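Local coordinates for oxidase/hydroxylase (Streptomyces hygroscopicus subsp. hygroscopicus, PDB 4XCB), which probably acts as a 2-oxoglutarate-dependent dioxygenase and binds hygromycin B beside its metal and 2-oxoglutarate, at residues A[170-181]-A[252-260]; A[103-111]-A[203-211]. All coordinates share one frame; numbering follows the deposited sequence.

In the fold
Segment 103-111 comes first along the chain, running off the edge strand 102-105 of the four-stranded sheet. Helix 170-175 and the loop after it follow. Segment 203-211 then returns to 103-111, and interaction 2 closes a loop of 91 residues. Residues 252-260, near the C terminus, fold back on 170-181, and interaction 1 closes a loop of 70. The two loops cross; neither nests inside the other. Interaction 2 joins two neighbouring strands at the metal site. Interaction 1 ties the C-terminal tail to the outer helix. The two meet where Glu-256 OE1 and Leu-104 N probably form a hydrogen bond, and both touch the bound hygromycin B variant.

Interaction 1: A[170-181]-A[252-260]; sequences LRERAERGENTS and DHDVEEDFV. With HY0 (hygromycin b variant), chain G.
Leu-170 and Glu-256 meet in the closely packed part of this contact, where Ser-181 and Asp-254 are buried with them. Leu-170 CD1 lies 3.5 Å from Glu-256 N, and the two side chains cross at about a right angle. The Glu-256 chain extends beyond CG to Ser-181, whose OG donates to Glu-256 OE1 at 2.7 Å, from the syn side but out of the carboxylate plane. This buried carboxylate is also held by the backbone N of Leu-104 and of Leu-182. Arg-171 grips Asp-254 side-on. NE points at OD2 nearly in the guanidinium plane, and Arg-171 NH2 reaches Asp-254 OD1 at 2.9 Å. Bends at chi2 and chi3 (68° and 65°) fold the arginine chain to bring both nitrogens to the acid. NH1 has a second partner, Asp-113.

The other side faces solvent. Ala-174 and Phe-259 are partly exposed there. Ala-174 CB sits over one face of the Phe-259 ring, 3.7 Å from its centroid, in a CH-pi contact; Asp-258 CB covers the opposite face. Val-260 CG1 rests 3.3 Å from Asn-179 O, and both residues are exposed. Helix 170-175 ends in a Schellman motif with Gly-177 as C-prime residue.

The tail held here forms part of the hygromycin B pocket. Asp-252 accepts from O35 and O8 of the ligand, and Glu-257 OE1 from its O20 and O11, so the arrangement is that of a C-terminal segment lining the hygromycin B pocket.

Interaction 2: A[103-111]-A[203-211]; sequences YLHGGNSEL and LNEALMHGT. With NI (nickel (II) ion), chain E; HY0 (hygromycin b variant), chain G; AKG (2-oxoglutaric acid), chain F.
The rings of His-105 and His-209 meet edge to face, the edge of His-105 toward the face of His-209, with planes 66° apart. This is the metal centre of a double-stranded beta-helix oxygenase. His-209 O lies over one face of His-105, and C16 of the hygromycin B variant covers the opposite face near its centre. Tyr-103 O is at the edge, where it accepts from His-105 ND1. Leu-203 CD2 covers one face of His-209, and O5 of 2-oxoglutarate lies at that ring's edge. Each histidine binds nickel through NE2 at 2.1 Å; O1 and O5 of 2-oxoglutarate and two waters complete the six ligands. The Glu-205 carboxylate meets nickel through these waters, OE2 accepting from one and OE1 lying close to the other; it binds iron(II) in another structure of this protein.

The same histidines form an antiparallel hydrogen-bonded pair, each backbone N donating to the other's O. The Met-208 chain is extended through chi2, then turns at chi3 (-67°), which lays CE 3.4 Å from Glu-110 OE2. Glu-110 OE2 accepts a hydrogen bond from Leu-169 N. Met-208 SD lies 4.0 Å from Leu-104 CD1. Replacing Met-208 by alanine would probably open a gap beside Leu-104 and leave the Glu-110 carboxylate without its methyl neighbour. Past Gly-106, Gly-107 N donates to Ala-206 O at 2.9 Å, from above the carbonyl plane.

Interaction 1: A[170-181]-A[252-260]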
loop_
_atom_site.group_PDB
_atom_site.type_symbol
_atom_site.label_atom_id
_atom_site.label_comp_id
_atom_site.label_asym_id
_atom_site.label_seq_id
_atom_site.Cartn_x
_atom_site.Cartn_y
_atom_site.Cartn_z
ATOM N N LEU A 170 -16.506 -14.418 3.156
ATOM C CA LEU A 170 -17.125 -15.677 3.521
ATOM C C LEU A 170 -17.716 -15.715 4.932
ATOM O O LEU A 170 -18.722 -16.390 5.162
ATOM C CB LEU A 170 -16.118 -16.811 3.339
ATOM C CG LEU A 170 -15.753 -17.028 1.863
ATOM C CD1 LEU A 170 -14.941 -18.324 1.687
ATOM C CD2 LEU A 170 -17.004 -17.039 0.971
ATOM N N ARG A 171 -17.100 -15.003 5.874
ATOM C CA ARG A 171 -17.510 -15.109 7.274
ATOM C C ARG A 171 -18.934 -14.572 7.471
ATOM O O ARG A 171 -19.745 -15.202 8.143
ATOM C CB ARG A 171 -16.519 -14.374 8.189
ATOM C CG ARG A 171 -16.717 -14.606 9.686
ATOM C CD ARG A 171 -16.388 -16.036 10.097
ATOM N NE ARG A 171 -14.976 -16.385 9.912
ATOM C CZ ARG A 171 -14.052 -16.319 10.866
ATOM N NH1 ARG A 171 -14.378 -15.911 12.084
ATOM N NH2 ARG A 171 -12.797 -16.669 10.603
ATOM N N GLU A 172 -19.232 -13.422 6.870
ATOM C CA GLU A 172 -20.549 -12.806 7.027
ATOM C C GLU A 172 -21.629 -13.684 6.413
ATOM O O GLU A 172 -22.708 -13.827 6.982
ATOM C CB GLU A 172 -20.582 -11.401 6.409
ATOM C CG GLU A 172 -20.048 -11.296 4.987
ATOM C CD GLU A 172 -21.129 -11.287 3.910
ATOM O OE1 GLU A 172 -20.757 -11.374 2.717
ATOM O OE2 GLU A 172 -22.337 -11.188 4.243
ATOM N N ARG A 173 -21.327 -14.282 5.262
ATOM C CA ARG A 173 -22.267 -15.188 4.607
ATOM C C ARG A 173 -22.607 -16.352 5.522
ATOM O O ARG A 173 -23.765 -16.749 5.639
ATOM C CB ARG A 173 -21.700 -15.711 3.285
ATOM C CG ARG A 173 -21.542 -14.653 2.217
ATOM C CD ARG A 173 -21.433 -15.286 0.832
ATOM N NE ARG A 173 -22.649 -16.009 0.457
ATOM C CZ ARG A 173 -23.755 -15.434 -0.007
ATOM N NH1 ARG A 173 -23.818 -14.115 -0.149
ATOM N NH2 ARG A 173 -24.807 -16.179 -0.321
ATOM N N ALA A 174 -21.584 -16.888 6.175
ATOM C CA ALA A 174 -21.771 -17.981 7.114
ATOM C C ALA A 174 -22.636 -17.541 8.296
ATOM O O ALA A 174 -23.552 -18.253 8.707
ATOM C CB ALA A 174 -20.433 -18.493 7.593
ATOM N N GLU A 175 -22.346 -16.360 8.831
ATOM C CA GLU A 175 -23.120 -15.823 9.951
ATOM C C GLU A 175 -24.580 -15.591 9.574
ATOM O O GLU A 175 -25.475 -15.710 10.409
ATOM C CB GLU A 175 -22.503 -14.518 10.449
ATOM C CG GLU A 175 -21.146 -14.695 11.098
ATOM C CD GLU A 175 -20.498 -13.374 11.461
ATOM O OE1 GLU A 175 -21.076 -12.317 11.123
ATOM O OE2 GLU A 175 -19.413 -13.395 12.084
ATOM N N ARG A 176 -24.820 -15.250 8.315
ATOM C CA ARG A 176 -26.178 -15.021 7.861
ATOM C C ARG A 176 -26.822 -16.335 7.433
ATOM O O ARG A 176 -27.909 -16.346 6.856
ATOM C CB ARG A 176 -26.201 -13.998 6.727
ATOM C CG ARG A 176 -26.484 -12.583 7.213
ATOM C CD ARG A 176 -26.401 -11.574 6.088
ATOM N NE ARG A 176 -25.037 -11.094 5.892
ATOM C CZ ARG A 176 -24.555 -9.974 6.425
ATOM N NH1 ARG A 176 -25.331 -9.210 7.187
ATOM N NH2 ARG A 176 -23.297 -9.612 6.195
ATOM N N GLY A 177 -26.139 -17.438 7.732
ATOM C CA GLY A 177 -26.664 -18.774 7.512
ATOM C C GLY A 177 -26.791 -19.160 6.052
ATOM O O GLY A 177 -27.690 -19.914 5.681
ATOM N N GLU A 178 -25.889 -18.643 5.221
ATOM C CA GLU A 178 -25.924 -18.898 3.784
ATOM C C GLU A 178 -25.029 -20.073 3.410
ATOM O O GLU A 178 -24.021 -19.890 2.731
ATOM C CB GLU A 178 -25.493 -17.650 3.007
ATOM C CG GLU A 178 -26.350 -16.415 3.242
ATOM C CD GLU A 178 -27.716 -16.521 2.602
ATOM O OE1 GLU A 178 -27.805 -17.044 1.468
ATOM O OE2 GLU A 178 -28.703 -16.086 3.235
ATOM N N ASN A 179 -25.398 -21.278 3.841
ATOM C CA ASN A 179 -24.536 -22.447 3.655
ATOM C C ASN A 179 -24.633 -23.110 2.278
ATOM O O ASN A 179 -24.410 -24.309 2.147
ATOM C CB ASN A 179 -24.817 -23.487 4.744
ATOM C CG ASN A 179 -26.295 -23.790 4.901
ATOM O OD1 ASN A 179 -27.094 -23.540 3.998
ATOM N ND2 ASN A 179 -26.666 -24.333 6.057
ATOM N N THR A 180 -24.959 -22.323 1.260
ATOM C CA THR A 180 -24.924 -22.788 -0.121
ATOM C C THR A 180 -23.764 -22.117 -0.853
ATOM O O THR A 180 -23.711 -20.890 -0.935
ATOM C CB THR A 180 -26.249 -22.490 -0.854
ATOM O OG1 THR A 180 -27.249 -23.425 -0.429
ATOM C CG2 THR A 180 -26.073 -22.597 -2.361
ATOM N N SER A 181 -22.835 -22.915 -1.379
ATOM C CA SER A 181 -21.667 -22.367 -2.079
ATOM C C SER A 181 -22.040 -21.425 -3.203
ATOM O O SER A 181 -22.984 -21.671 -3.951
ATOM C CB SER A 181 -20.792 -23.481 -2.652
ATOM O OG SER A 181 -19.897 -22.940 -3.619
ATOM N N ASP A 252 -4.707 -22.073 6.288
ATOM C CA ASP A 252 -5.591 -21.277 5.451
ATOM C C ASP A 252 -6.602 -20.474 6.260
ATOM O O ASP A 252 -7.061 -20.901 7.321
ATOM C CB ASP A 252 -6.341 -22.163 4.452
ATOM C CG ASP A 252 -5.422 -22.800 3.413
ATOM O OD1 ASP A 252 -4.227 -22.441 3.343
ATOM O OD2 ASP A 252 -5.909 -23.657 2.645
ATOM N N HIS A 253 -6.945 -19.312 5.724
ATOM C CA HIS A 253 -8.036 -18.505 6.252
ATOM C C HIS A 253 -9.351 -19.101 5.749
ATOM O O HIS A 253 -9.325 -20.142 5.102
ATOM C CB HIS A 253 -7.852 -17.036 5.840
ATOM C CG HIS A 253 -6.657 -16.388 6.474
ATOM N ND1 HIS A 253 -6.643 -15.066 6.877
ATOM C CD2 HIS A 253 -5.439 -16.887 6.789
ATOM C CE1 HIS A 253 -5.471 -14.788 7.414
ATOM N NE2 HIS A 253 -4.717 -15.872 7.360
ATOM N N ASP A 254 -10.482 -18.474 6.066
ATOM C CA ASP A 254 -11.797 -19.061 5.735
ATOM C C ASP A 254 -11.859 -19.509 4.288
ATOM O O ASP A 254 -11.463 -18.768 3.405
ATOM C CB ASP A 254 -12.945 -18.065 5.960
ATOM C CG ASP A 254 -13.189 -17.717 7.427
ATOM O OD1 ASP A 254 -12.700 -18.426 8.320
ATOM O OD2 ASP A 254 -13.912 -16.713 7.670
ATOM N N VAL A 255 -12.354 -20.726 4.053
ATOM C CA VAL A 255 -12.699 -21.187 2.708
ATOM C C VAL A 255 -14.124 -21.741 2.770
ATOM O O VAL A 255 -14.594 -22.100 3.850
ATOM C CB VAL A 255 -11.731 -22.262 2.180
ATOM C CG1 VAL A 255 -10.309 -21.694 2.072
ATOM C CG2 VAL A 255 -11.732 -23.482 3.092
ATOM N N GLU A 256 -14.803 -21.833 1.629
ATOM C CA GLU A 256 -16.186 -22.307 1.656
ATOM C C GLU A 256 -16.337 -23.700 2.255
ATOM O O GLU A 256 -17.352 -23.987 2.880
ATOM C CB GLU A 256 -16.793 -22.283 0.267
ATOM C CG GLU A 256 -17.326 -20.929 -0.091
ATOM C CD GLU A 256 -18.155 -20.945 -1.361
ATOM O OE1 GLU A 256 -17.842 -21.759 -2.257
ATOM O OE2 GLU A 256 -19.106 -20.141 -1.456
ATOM N N GLU A 257 -15.327 -24.551 2.091
ATOM C CA GLU A 257 -15.340 -25.881 2.690
ATOM C C GLU A 257 -15.571 -25.841 4.212
ATOM O O GLU A 257 -16.082 -26.802 4.785
ATOM C CB GLU A 257 -14.024 -26.608 2.383
ATOM C CG GLU A 257 -14.044 -28.100 2.661
ATOM C CD GLU A 257 -12.689 -28.756 2.429
ATOM O OE1 GLU A 257 -11.845 -28.170 1.710
ATOM O OE2 GLU A 257 -12.461 -29.859 2.973
ATOM N N ASP A 258 -15.204 -24.731 4.860
ATOM C CA ASP A 258 -15.408 -24.574 6.299
ATOM C C ASP A 258 -16.878 -24.374 6.665
ATOM O O ASP A 258 -17.261 -24.598 7.812
ATOM C CB ASP A 258 -14.629 -23.372 6.848
ATOM C CG ASP A 258 -13.124 -23.523 6.738
ATOM O OD1 ASP A 258 -12.582 -24.610 7.059
ATOM O OD2 ASP A 258 -12.484 -22.518 6.350
ATOM N N PHE A 259 -17.677 -23.924 5.699
ATOM C CA PHE A 259 -19.016 -23.389 5.982
ATOM C C PHE A 259 -20.141 -24.078 5.209
ATOM O O PHE A 259 -21.295 -24.048 5.639
ATOM C CB PHE A 259 -19.082 -21.884 5.659
ATOM C CG PHE A 259 -18.093 -21.041 6.426
ATOM C CD1 PHE A 259 -17.902 -21.231 7.786
ATOM C CD2 PHE A 259 -17.353 -20.060 5.781
ATOM C CE1 PHE A 259 -16.987 -20.453 8.496
ATOM C CE2 PHE A 259 -16.435 -19.280 6.486
ATOM C CZ PHE A 259 -16.255 -19.479 7.843
ATOM N N VAL A 260 -19.824 -24.657 4.055
ATOM C CA VAL A 260 -20.877 -25.085 3.125
ATOM C C VAL A 260 -21.088 -26.594 3.123
ATOM O O VAL A 260 -20.469 -27.319 3.893
ATOM C CB VAL A 260 -20.567 -24.621 1.680
ATOM C CG1 VAL A 260 -21.602 -25.166 0.713
ATOM C CG2 VAL A 260 -20.499 -23.093 1.607
HETATM C C1 HY0 G . -8.115 -25.958 3.789
HETATM C C2 HY0 G . -8.978 -26.159 5.014
HETATM C C3 HY0 G . -8.878 -27.604 5.481
HETATM C C4 HY0 G . -9.321 -28.553 4.367
HETATM C C5 HY0 G . -8.544 -28.299 3.073
HETATM C C6 HY0 G . -8.562 -26.859 2.663
HETATM N N7 HY0 G . -8.515 -25.295 6.032
HETATM O O8 HY0 G . -8.267 -24.620 3.373
HETATM N N9 HY0 G . -9.100 -29.892 4.796
HETATM C C10 HY0 G . -10.199 -30.288 5.672
HETATM O O11 HY0 G . -9.149 -29.056 2.046
HETATM C C12 HY0 G . -7.100 -25.561 -0.511
HETATM C C13 HY0 G . -8.172 -25.968 0.463
HETATM O O14 HY0 G . -9.198 -26.739 -0.112
HETATM C C15 HY0 G . -9.826 -26.030 -1.143
HETATM C C16 HY0 G . -8.885 -26.028 -2.307
HETATM C C17 HY0 G . -7.589 -25.240 -1.857
HETATM O O18 HY0 G . -7.630 -26.707 1.554
HETATM C C19 HY0 G . -11.127 -26.741 -1.507
HETATM O O20 HY0 G . -12.058 -26.546 -0.439
HETATM O O21 HY0 G . -8.548 -27.316 -2.664
HETATM O O22 HY0 G . -6.595 -25.506 -2.755
HETATM C C23 HY0 G . -5.474 -25.984 -1.986
HETATM C C24 HY0 G . -4.736 -27.005 -2.785
HETATM C C25 HY0 G . -3.379 -27.284 -2.158
HETATM C C26 HY0 G . -2.603 -26.001 -1.936
HETATM C C27 HY0 G . -3.427 -25.099 -1.082
HETATM O O28 HY0 G . -4.652 -24.867 -1.739
HETATM O O29 HY0 G . -6.007 -26.543 -0.711
HETATM O O30 HY0 G . -5.442 -28.250 -2.823
HETATM O O31 HY0 G . -2.680 -28.187 -2.985
HETATM O O32 HY0 G . -2.291 -25.351 -3.170
HETATM C C33 HY0 G . -2.723 -23.745 -0.878
HETATM C C34 HY0 G . -3.273 -23.068 0.350
HETATM O O35 HY0 G . -2.789 -23.667 1.535
HETATM N N36 HY0 G . -3.007 -22.918 -1.991
#

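Interaction 2: A[103-111]-A[203-211]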
loop_
_atom_site.group_PDB
_atom_site.type_symbol
_atom_site.label_atom_id
_atom_site.label_comp_id
_atom_site.label_asym_id
_atom_site.label_seq_id
_atom_site.Cartn_x
_atom_site.Cartn_y
_atom_site.Cartn_z
ATOM N N TYR A 103 -15.296 -25.848 -4.096
ATOM C CA TYR A 103 -15.852 -24.641 -3.499
ATOM C C TYR A 103 -14.797 -23.544 -3.424
ATOM O O TYR A 103 -13.600 -23.831 -3.488
ATOM C CB TYR A 103 -16.406 -24.944 -2.107
ATOM C CG TYR A 103 -17.551 -25.932 -2.104
ATOM C CD1 TYR A 103 -18.520 -25.893 -3.092
ATOM C CD2 TYR A 103 -17.653 -26.911 -1.124
ATOM C CE1 TYR A 103 -19.570 -26.787 -3.095
ATOM C CE2 TYR A 103 -18.700 -27.810 -1.122
ATOM C CZ TYR A 103 -19.652 -27.740 -2.113
ATOM O OH TYR A 103 -20.699 -28.630 -2.130
ATOM N N LEU A 104 -15.246 -22.296 -3.291
ATOM C CA LEU A 104 -14.346 -21.150 -3.295
ATOM C C LEU A 104 -13.287 -21.219 -2.203
ATOM O O LEU A 104 -13.531 -21.679 -1.079
ATOM C CB LEU A 104 -15.130 -19.843 -3.146
ATOM C CG LEU A 104 -16.047 -19.540 -4.323
ATOM C CD1 LEU A 104 -16.669 -18.135 -4.164
ATOM C CD2 LEU A 104 -15.298 -19.689 -5.651
ATOM N N HIS A 105 -12.100 -20.747 -2.560
ATOM C CA HIS A 105 -10.986 -20.652 -1.613
ATOM C C HIS A 105 -10.099 -19.512 -2.048
ATOM O O HIS A 105 -10.215 -19.029 -3.166
ATOM C CB HIS A 105 -10.190 -21.964 -1.533
ATOM C CG HIS A 105 -9.839 -22.554 -2.868
ATOM N ND1 HIS A 105 -10.725 -23.312 -3.610
ATOM C CD2 HIS A 105 -8.691 -22.515 -3.587
ATOM C CE1 HIS A 105 -10.136 -23.709 -4.725
ATOM N NE2 HIS A 105 -8.905 -23.234 -4.740
ATOM N N GLY A 106 -9.186 -19.087 -1.175
ATOM C CA GLY A 106 -8.397 -17.903 -1.455
ATOM C C GLY A 106 -9.177 -16.657 -1.089
ATOM O O GLY A 106 -10.189 -16.738 -0.406
ATOM N N GLY A 107 -8.717 -15.508 -1.563
ATOM C CA GLY A 107 -9.293 -14.226 -1.182
ATOM C C GLY A 107 -8.320 -13.440 -0.311
ATOM O O GLY A 107 -7.820 -13.938 0.695
ATOM N N ASN A 108 -8.080 -12.192 -0.686
ATOM C CA ASN A 108 -7.061 -11.362 -0.052
ATOM C C ASN A 108 -7.308 -11.034 1.424
ATOM O O ASN A 108 -6.347 -10.884 2.199
ATOM C CB ASN A 108 -6.908 -10.063 -0.840
ATOM C CG ASN A 108 -5.646 -9.288 -0.478
ATOM O OD1 ASN A 108 -4.539 -9.846 -0.406
ATOM N ND2 ASN A 108 -5.808 -7.990 -0.243
ATOM N N SER A 109 -8.569 -10.906 1.824
ATOM C CA SER A 109 -8.878 -10.440 3.175
ATOM C C SER A 109 -9.759 -11.364 4.025
ATOM O O SER A 109 -10.406 -10.903 4.976
ATOM C CB SER A 109 -9.539 -9.060 3.102
ATOM O OG SER A 109 -8.609 -8.075 2.680
ATOM N N GLU A 110 -9.761 -12.661 3.733
ATOM C CA GLU A 110 -10.568 -13.584 4.510
ATOM C C GLU A 110 -9.977 -13.746 5.896
ATOM O O GLU A 110 -8.778 -13.490 6.101
ATOM C CB GLU A 110 -10.697 -14.923 3.788
ATOM C CG GLU A 110 -11.370 -14.748 2.424
ATOM C CD GLU A 110 -12.740 -14.079 2.530
ATOM O OE1 GLU A 110 -13.581 -14.592 3.285
ATOM O OE2 GLU A 110 -12.967 -13.050 1.870
ATOM N N LEU A 111 -10.812 -14.169 6.841
ATOM C CA LEU A 111 -10.439 -14.159 8.249
ATOM C C LEU A 111 -9.894 -15.490 8.728
ATOM O O LEU A 111 -10.170 -16.547 8.161
ATOM C CB LEU A 111 -11.640 -13.759 9.115
ATOM C CG LEU A 111 -12.359 -12.485 8.677
ATOM C CD1 LEU A 111 -13.624 -12.257 9.503
ATOM C CD2 LEU A 111 -11.426 -11.284 8.767
ATOM N N LEU A 203 -2.017 -18.291 -12.020
ATOM C CA LEU A 203 -2.965 -17.884 -10.982
ATOM C C LEU A 203 -2.279 -17.290 -9.752
ATOM O O LEU A 203 -1.428 -17.923 -9.143
ATOM C CB LEU A 203 -3.803 -19.091 -10.565
ATOM C CG LEU A 203 -4.803 -18.943 -9.422
ATOM C CD1 LEU A 203 -5.860 -17.913 -9.796
ATOM C CD2 LEU A 203 -5.455 -20.289 -9.142
ATOM N N ASN A 204 -2.657 -16.071 -9.396
ATOM C CA ASN A 204 -2.317 -15.478 -8.100
ATOM C C ASN A 204 -3.167 -16.138 -7.025
ATOM O O ASN A 204 -4.390 -16.007 -7.049
ATOM C CB ASN A 204 -2.583 -13.966 -8.137
ATOM C CG ASN A 204 -2.088 -13.241 -6.884
ATOM O OD1 ASN A 204 -1.905 -13.846 -5.838
ATOM N ND2 ASN A 204 -1.887 -11.924 -6.997
ATOM N N GLU A 205 -2.560 -16.836 -6.075
ATOM C CA GLU A 205 -3.362 -17.599 -5.121
ATOM C C GLU A 205 -4.131 -16.692 -4.159
ATOM O O GLU A 205 -4.972 -17.160 -3.394
ATOM C CB GLU A 205 -2.483 -18.598 -4.361
ATOM C CG GLU A 205 -2.224 -19.873 -5.185
ATOM C CD GLU A 205 -3.490 -20.686 -5.412
ATOM O OE1 GLU A 205 -4.159 -21.052 -4.425
ATOM O OE2 GLU A 205 -3.822 -20.957 -6.585
ATOM N N ALA A 206 -3.891 -15.392 -4.244
ATOM C CA ALA A 206 -4.711 -14.431 -3.503
ATOM C C ALA A 206 -6.141 -14.354 -4.053
ATOM O O ALA A 206 -7.055 -13.941 -3.331
ATOM C CB ALA A 206 -4.060 -13.059 -3.528
ATOM N N LEU A 207 -6.329 -14.751 -5.309
ATOM C CA LEU A 207 -7.649 -14.683 -5.942
ATOM C C LEU A 207 -8.592 -15.681 -5.290
ATOM O O LEU A 207 -8.213 -16.800 -5.026
ATOM C CB LEU A 207 -7.523 -14.960 -7.436
ATOM C CG LEU A 207 -8.791 -14.758 -8.249
ATOM C CD1 LEU A 207 -9.114 -13.268 -8.305
ATOM C CD2 LEU A 207 -8.541 -15.293 -9.633
ATOM N N MET A 208 -9.835 -15.279 -5.024
ATOM C CA MET A 208 -10.815 -16.216 -4.514
ATOM C C MET A 208 -11.428 -16.930 -5.691
ATOM O O MET A 208 -12.007 -16.282 -6.556
ATOM C CB MET A 208 -11.910 -15.516 -3.711
ATOM C CG MET A 208 -12.936 -16.503 -3.168
ATOM S SD MET A 208 -14.237 -15.701 -2.212
ATOM C CE MET A 208 -13.288 -15.121 -0.809
ATOM N N HIS A 209 -11.269 -18.247 -5.725
ATOM C CA HIS A 209 -11.596 -19.012 -6.914
ATOM C C HIS A 209 -12.030 -20.432 -6.565
ATOM O O HIS A 209 -11.896 -20.887 -5.428
ATOM C CB HIS A 209 -10.385 -19.055 -7.846
ATOM C CG HIS A 209 -9.234 -19.803 -7.265
ATOM N ND1 HIS A 209 -8.395 -19.259 -6.315
ATOM C CD2 HIS A 209 -8.824 -21.077 -7.455
ATOM C CE1 HIS A 209 -7.494 -20.166 -5.966
ATOM N NE2 HIS A 209 -7.737 -21.274 -6.641
ATOM N N GLY A 210 -12.548 -21.135 -7.561
ATOM C CA GLY A 210 -12.955 -22.516 -7.387
ATOM C C GLY A 210 -13.430 -22.999 -8.732
ATOM O O GLY A 210 -13.000 -22.484 -9.759
ATOM N N THR A 211 -14.314 -23.988 -8.748
ATOM C CA THR A 211 -14.948 -24.354 -10.013
ATOM C C THR A 211 -16.417 -24.642 -9.826
ATOM O O THR A 211 -16.868 -24.961 -8.730
ATOM C CB THR A 211 -14.317 -25.595 -10.667
ATOM O OG1 THR A 211 -14.908 -26.780 -10.116
ATOM C CG2 THR A 211 -12.808 -25.619 -10.457
HETATM NI NI NI E . -7.242 -23.228 -6.076
HETATM C C1 HY0 G . -8.115 -25.958 3.789
HETATM C C2 HY0 G . -8.978 -26.159 5.014
HETATM C C3 HY0 G . -8.878 -27.604 5.481
HETATM C C4 HY0 G . -9.321 -28.553 4.367
HETATM C C5 HY0 G . -8.544 -28.299 3.073
HETATM C C6 HY0 G . -8.562 -26.859 2.663
HETATM N N7 HY0 G . -8.515 -25.295 6.032
HETATM O O8 HY0 G . -8.267 -24.620 3.373
HETATM N N9 HY0 G . -9.100 -29.892 4.796
HETATM C C10 HY0 G . -10.199 -30.288 5.672
HETATM O O11 HY0 G . -9.149 -29.056 2.046
HETATM C C12 HY0 G . -7.100 -25.561 -0.511
HETATM C C13 HY0 G . -8.172 -25.968 0.463
HETATM O O14 HY0 G . -9.198 -26.739 -0.112
HETATM C C15 HY0 G . -9.826 -26.030 -1.143
HETATM C C16 HY0 G . -8.885 -26.028 -2.307
HETATM C C17 HY0 G . -7.589 -25.240 -1.857
HETATM O O18 HY0 G . -7.630 -26.707 1.554
HETATM C C19 HY0 G . -11.127 -26.741 -1.507
HETATM O O20 HY0 G . -12.058 -26.546 -0.439
HETATM O O21 HY0 G . -8.548 -27.316 -2.664
HETATM O O22 HY0 G . -6.595 -25.506 -2.755
HETATM C C23 HY0 G . -5.474 -25.984 -1.986
HETATM C C24 HY0 G . -4.736 -27.005 -2.785
HETATM C C25 HY0 G . -3.379 -27.284 -2.158
HETATM C C26 HY0 G . -2.603 -26.001 -1.936
HETATM C C27 HY0 G . -3.427 -25.099 -1.082
HETATM O O28 HY0 G . -4.652 -24.867 -1.739
HETATM O O29 HY0 G . -6.007 -26.543 -0.711
HETATM O O30 HY0 G . -5.442 -28.250 -2.823
HETATM O O31 HY0 G . -2.680 -28.187 -2.985
HETATM O O32 HY0 G . -2.291 -25.351 -3.170
HETATM C C33 HY0 G . -2.723 -23.745 -0.878
HETATM C C34 HY0 G . -3.273 -23.068 0.350
HETATM O O35 HY0 G . -2.789 -23.667 1.535
HETATM N N36 HY0 G . -3.007 -22.918 -1.991
HETATM C C1 AKG F . -6.878 -25.786 -7.003
HETATM O O1 AKG F . -6.586 -25.130 -5.954
HETATM O O2 AKG F . -6.425 -26.958 -7.180
HETATM C C2 AKG F . -7.764 -25.165 -8.048
HETATM O O5 AKG F . -8.078 -23.998 -7.894
HETATM C C3 AKG F . -8.266 -25.999 -9.214
HETATM C C4 AKG F . -8.691 -25.179 -10.410
HETATM C C5 AKG F . -9.433 -26.060 -11.403
HETATM O O3 AKG F . -9.753 -25.600 -12.534
HETATM O O4 AKG F . -9.719 -27.247 -11.086
HETATM O O HOH W 1 -5.384 -23.069 -7.401
HETATM O O HOH W 2 -5.858 -22.847 -4.664
#